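Local coordinates for protein putative leucoanthocyanidin reductase 1 (Vitis vinifera, PDB 3I6I) that probably reduces leucoanthocyanidins to flavan-3-ols of the catechin type, using NADPH bound on a Rossmann-fold domain of the short-chain dehydrogenase/reductase class, at residues F25-S30 / K55-K60. Sequence-based numbering, arbitrary orientation.
Sequences FVATAS and KALEDK
L57 fits its forked end against A27 and T28 on the neighbouring helix 21-32. Both methyl branches serve: CD1 and CD2 of L57 each lie 4.0 Å from CB of A27, which faces the partner helix, and CD2 also comes within 3.9 Å of OG1 of T28. The chain reaches this position because CG stands opposite its own carbonyl carbon (chi1 -62°) and CD1 continues anti to CA (chi2 179°), leaving CD2 as the branch turned to OG1. T28 has the largest share of buried surface and meets two partners with its two branches; its side chain crosses that of L57 at about a right angle. With OG1 beside the backbone N (chi1 -64°), CG2 is anti to that N. OG1 rests against CD2 in van der Waals contact, while its hydrogen bond goes to O of Q24 one turn earlier. CG2 instead receives the end of K60, 3.7 Å from NZ and 3.9 Å from CE; the ammonium group has a weak, long ion pair with D32. The closest CA atoms, those of T28 and L57, are 6.9 Å apart. A18 and I15 extend the apolar surface around A27, and A18 also touches L57, whose side chain is about 9 Å from the cofactor. Here helix 21-32, which follows the first strand, packs beside helix 48-59, which follows the second, as in the alpha/beta arrangement of the NADPH-binding Rossmann fold.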
ATOM      1  N   PHE A  25       7.789   5.785   1.658  1.00  5.03           N
ATOM      2  CA  PHE A  25       8.551   4.543   1.887  1.00  5.82           C
ATOM      3  C   PHE A  25       9.066   3.952   0.561  1.00  4.56           C
ATOM      4  O   PHE A  25      10.218   3.542   0.481  1.00  6.95           O
ATOM      5  CB  PHE A  25       7.682   3.503   2.597  1.00  6.69           C
ATOM      6  CG  PHE A  25       7.331   3.862   4.010  1.00  3.52           C
ATOM      7  CD1 PHE A  25       8.305   3.907   4.983  1.00  3.98           C
ATOM      8  CD2 PHE A  25       6.016   4.094   4.370  1.00  2.00           C
ATOM      9  CE1 PHE A  25       7.995   4.194   6.314  1.00  6.03           C
ATOM     10  CE2 PHE A  25       5.686   4.403   5.700  1.00  5.93           C
ATOM     11  CZ  PHE A  25       6.675   4.462   6.665  1.00  9.31           C
ATOM     12  N   VAL A  26       8.218   3.933  -0.470  1.00  4.69           N
ATOM     13  CA  VAL A  26       8.599   3.351  -1.780  1.00  3.61           C
ATOM     14  C   VAL A  26       9.720   4.169  -2.416  1.00  4.08           C
ATOM     15  O   VAL A  26      10.693   3.621  -2.913  1.00  3.84           O
ATOM     16  CB  VAL A  26       7.398   3.270  -2.736  1.00  6.52           C
ATOM     17  CG1 VAL A  26       7.869   2.887  -4.168  1.00  8.61           C
ATOM     18  CG2 VAL A  26       6.331   2.262  -2.171  1.00  5.35           C
ATOM     19  N   ALA A  27       9.578   5.495  -2.390  1.00  6.25           N
ATOM     20  CA  ALA A  27      10.585   6.411  -2.965  1.00  2.04           C
ATOM     21  C   ALA A  27      11.939   6.322  -2.264  1.00  3.16           C
ATOM     22  O   ALA A  27      12.990   6.257  -2.915  1.00  3.47           O
ATOM     23  CB  ALA A  27      10.036   7.890  -2.970  1.00  6.22           C
ATOM     24  N   THR A  28      11.923   6.275  -0.931  1.00  2.00           N
ATOM     25  CA  THR A  28      13.132   6.165  -0.153  1.00  3.72           C
ATOM     26  C   THR A  28      13.835   4.869  -0.466  1.00  2.00           C
ATOM     27  O   THR A  28      15.047   4.857  -0.609  1.00  4.74           O
ATOM     28  CB  THR A  28      12.833   6.303   1.377  1.00  6.61           C
ATOM     29  OG1 THR A  28      12.323   7.619   1.616  1.00  9.15           O
ATOM     30  CG2 THR A  28      14.100   6.109   2.226  1.00  9.87           C
ATOM     31  N   ALA A  29      13.070   3.780  -0.562  1.00  2.84           N
ATOM     32  CA  ALA A  29      13.608   2.455  -0.897  1.00  3.92           C
ATOM     33  C   ALA A  29      14.239   2.447  -2.281  1.00  2.00           C
ATOM     34  O   ALA A  29      15.318   1.914  -2.478  1.00  3.09           O
ATOM     35  CB  ALA A  29      12.468   1.399  -0.857  1.00  3.07           C
ATOM     36  N   SER A  30      13.552   3.048  -3.241  1.00  4.88           N
ATOM     37  CA  SER A  30      14.095   3.178  -4.600  1.00  6.78           C
ATOM     38  C   SER A  30      15.471   3.887  -4.582  1.00  4.77           C
ATOM     39  O   SER A  30      16.444   3.405  -5.164  1.00  5.36           O
ATOM     40  CB  SER A  30      13.094   3.871  -5.520  1.00  7.96           C
ATOM     41  OG  SER A  30      13.532   3.818  -6.872  1.00  7.98           O
ATOM     42  N   LYS A  55      12.847  17.588   0.015  1.00  7.96           N
ATOM     43  CA  LYS A  55      14.233  17.893   0.350  1.00 12.37           C
ATOM     44  C   LYS A  55      15.005  16.599   0.624  1.00  9.11           C
ATOM     45  O   LYS A  55      16.063  16.359   0.042  1.00 11.85           O
ATOM     46  N   ALA A  56      14.464  15.777   1.511  1.00  7.63           N
ATOM     47  CA  ALA A  56      15.067  14.470   1.842  1.00  9.27           C
ATOM     48  C   ALA A  56      15.353  13.613   0.597  1.00 10.60           C
ATOM     49  O   ALA A  56      16.453  13.044   0.469  1.00  7.88           O
ATOM     50  CB  ALA A  56      14.183  13.714   2.799  1.00  7.48           C
ATOM     51  N   LEU A  57      14.377  13.554  -0.319  1.00  5.88           N
ATOM     52  CA  LEU A  57      14.497  12.762  -1.536  1.00  6.31           C
ATOM     53  C   LEU A  57      15.533  13.343  -2.501  1.00  7.76           C
ATOM     54  O   LEU A  57      16.336  12.595  -3.064  1.00 10.92           O
ATOM     55  CB  LEU A  57      13.118  12.572  -2.226  1.00  5.76           C
ATOM     56  CG  LEU A  57      12.014  11.831  -1.449  1.00  5.59           C
ATOM     57  CD1 LEU A  57      10.693  11.729  -2.204  1.00  7.18           C
ATOM     58  CD2 LEU A  57      12.480  10.403  -1.053  1.00 10.05           C
ATOM     59  N   GLU A  58      15.520  14.663  -2.704  1.00  7.90           N
ATOM     60  CA  GLU A  58      16.527  15.325  -3.546  1.00  9.40           C
ATOM     61  C   GLU A  58      17.944  15.112  -2.984  1.00  9.65           C
ATOM     62  O   GLU A  58      18.886  14.864  -3.740  1.00  9.75           O
ATOM     63  CB  GLU A  58      16.231  16.833  -3.691  1.00 10.44           C
ATOM     64  CG  GLU A  58      15.091  17.163  -4.661  1.00 18.29           C
ATOM     65  CD  GLU A  58      14.920  18.672  -4.885  1.00 26.27           C
ATOM     66  OE1 GLU A  58      14.505  19.376  -3.933  1.00 28.72           O
ATOM     67  OE2 GLU A  58      15.211  19.153  -6.010  1.00 28.54           O
ATOM     68  N   ASP A  59      18.074  15.174  -1.662  1.00  7.06           N
ATOM     69  CA  ASP A  59      19.365  14.919  -0.994  1.00 13.33           C
ATOM     70  C   ASP A  59      19.850  13.468  -1.220  1.00 14.59           C
ATOM     71  O   ASP A  59      21.060  13.211  -1.200  1.00 15.24           O
ATOM     72  CB  ASP A  59      19.281  15.220   0.517  1.00 12.53           C
ATOM     73  CG  ASP A  59      19.282  16.727   0.837  1.00 14.09           C
ATOM     74  OD1 ASP A  59      19.496  17.559  -0.074  1.00 12.52           O
ATOM     75  OD2 ASP A  59      19.050  17.080   2.013  1.00 12.07           O
ATOM     76  N   LYS A  60      18.904  12.543  -1.430  1.00 15.96           N
ATOM     77  CA  LYS A  60      19.208  11.146  -1.777  1.00 15.68           C
ATOM     78  C   LYS A  60      19.418  10.955  -3.291  1.00 17.38           C
ATOM     79  O   LYS A  60      19.772   9.867  -3.741  1.00 15.09           O
ATOM     80  CB  LYS A  60      18.103  10.210  -1.271  1.00 17.24           C
ATOM     81  CG  LYS A  60      17.978  10.163   0.259  1.00 17.26           C
ATOM     82  CD  LYS A  60      17.209   8.926   0.741  1.00 24.66           C
ATOM     83  CE  LYS A  60      16.542   9.169   2.101  1.00 27.42           C
ATOM     84  NZ  LYS A  60      16.982   8.199   3.161  1.00 22.53           N
TER